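Local coordinates for protein phiAB6 tailspike (Unidentified phage, PDB 5JS4) that probably recognises and cleaves the exopolysaccharide of Acinetobacter baumannii as the trimeric tailspike of a bacteriophage, at residues L539-S543 with G544-G548. Sequence-based numbering, arbitrary orientation.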
# COMPACT_ATOMS: atom_id res chain seq x y z
N LEU A 539 13.23 6.53 -13.01
CA LEU A 539 12.33 5.42 -13.29
C LEU A 539 13.14 4.12 -13.32
O LEU A 539 14.16 4.05 -14.00
CB LEU A 539 11.64 5.65 -14.63
CG LEU A 539 10.88 4.50 -15.29
CD1 LEU A 539 9.73 4.02 -14.42
CD2 LEU A 539 10.36 4.94 -16.65
N MET A 540 12.70 3.12 -12.55
CA MET A 540 13.27 1.77 -12.62
C MET A 540 12.27 0.84 -13.30
O MET A 540 11.09 0.81 -12.95
CB MET A 540 13.66 1.23 -11.23
CG MET A 540 14.45 -0.08 -11.31
SD MET A 540 15.32 -0.63 -9.83
CE MET A 540 14.04 -1.60 -9.04
N LEU A 541 12.78 0.09 -14.28
CA LEU A 541 12.02 -0.88 -15.06
C LEU A 541 12.80 -2.19 -15.07
O LEU A 541 13.95 -2.23 -14.62
CB LEU A 541 11.87 -0.38 -16.50
CG LEU A 541 10.96 0.83 -16.67
CD1 LEU A 541 11.19 1.48 -18.03
CD2 LEU A 541 9.51 0.44 -16.49
N PRO A 542 12.20 -3.27 -15.59
CA PRO A 542 12.96 -4.52 -15.64
C PRO A 542 14.30 -4.42 -16.38
O PRO A 542 15.24 -5.13 -16.04
CB PRO A 542 12.01 -5.47 -16.36
CG PRO A 542 10.66 -4.99 -15.94
CD PRO A 542 10.78 -3.49 -15.92
N SER A 543 14.38 -3.51 -17.36
CA SER A 543 15.59 -3.33 -18.18
C SER A 543 16.70 -2.53 -17.50
O SER A 543 17.86 -2.60 -17.92
CB SER A 543 15.21 -2.61 -19.48
OG SER A 543 14.68 -1.32 -19.20
N GLY A 544 16.35 -1.74 -16.49
CA GLY A 544 17.31 -0.82 -15.89
C GLY A 544 16.65 0.48 -15.50
O GLY A 544 15.58 0.47 -14.88
N PHE A 545 17.26 1.59 -15.89
CA PHE A 545 16.87 2.90 -15.41
C PHE A 545 16.64 3.91 -16.52
O PHE A 545 17.27 3.85 -17.57
CB PHE A 545 17.94 3.44 -14.47
CG PHE A 545 18.24 2.51 -13.33
CD1 PHE A 545 17.36 2.42 -12.26
CD2 PHE A 545 19.36 1.70 -13.34
CE1 PHE A 545 17.61 1.56 -11.21
CE2 PHE A 545 19.62 0.84 -12.30
CZ PHE A 545 18.74 0.77 -11.23
N LYS A 546 15.72 4.84 -16.26
CA LYS A 546 15.46 5.94 -17.17
C LYS A 546 15.40 7.24 -16.37
O LYS A 546 14.89 7.28 -15.25
CB LYS A 546 14.16 5.72 -17.94
CG LYS A 546 14.18 4.46 -18.78
CD LYS A 546 12.99 4.38 -19.71
CE LYS A 546 13.06 3.16 -20.61
NZ LYS A 546 11.92 3.13 -21.55
N THR A 547 15.93 8.31 -16.97
CA THR A 547 15.97 9.62 -16.33
C THR A 547 15.22 10.64 -17.19
O THR A 547 15.23 10.54 -18.41
CB THR A 547 17.42 10.10 -16.08
OG1 THR A 547 17.40 11.44 -15.57
CG2 THR A 547 18.27 10.05 -17.36
N GLY A 548 14.59 11.61 -16.53
CA GLY A 548 13.84 12.67 -17.21
C GLY A 548 14.63 13.93 -17.54
O GLY A 548 14.13 14.78 -18.28
O HOH W 1 15.99 1.34 -19.20
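M540 and F545 face each other as a non-hydrogen-bonded pair of a tight antiparallel beta hairpin, whose strands are joined by a type I turn from L541 to G544. Their side chains run alongside one another in a Met-aromatic contact: M540 SD lies 3.5 Å from F545 CE1 and meets the ring obliquely, 63° off its normal. With CG anti to the backbone N (chi1 -171°) and chi2 extended, the methionine brings both CG and SD against CE1, while the bend at chi3 turns its CE away from the ring. On the opposite face, the methylenes of K546 pack against two leucines of strand 539-541. L541 CD1 comes across to 3.6 Å from K546 CE, while L539 lies alongside, its CD2 touching K546 CD at 4.1 Å; the lysine chain is extended beyond CG.

L539 and K546 exchange two backbone hydrogen bonds. Nearer the turn, L541 N donates almost straight to G544 O (2.9 Å), whereas G544 N approaches L541 O from above the carbonyl plane. G544 has a positive phi of 143°, a backbone shape open to glycine because it has no CB to meet the carbonyl O of S543.

The hairpin follows the parallel beta-helix strands of the chain. Strand 544-547 pairs in parallel with a strand of a second subunit, and the F545 ring meets F545 of both neighbouring subunits edge-to-face. At the turn, a water bonded to S543 OG (3.0 Å) donates to F545 O at 3.3 Å.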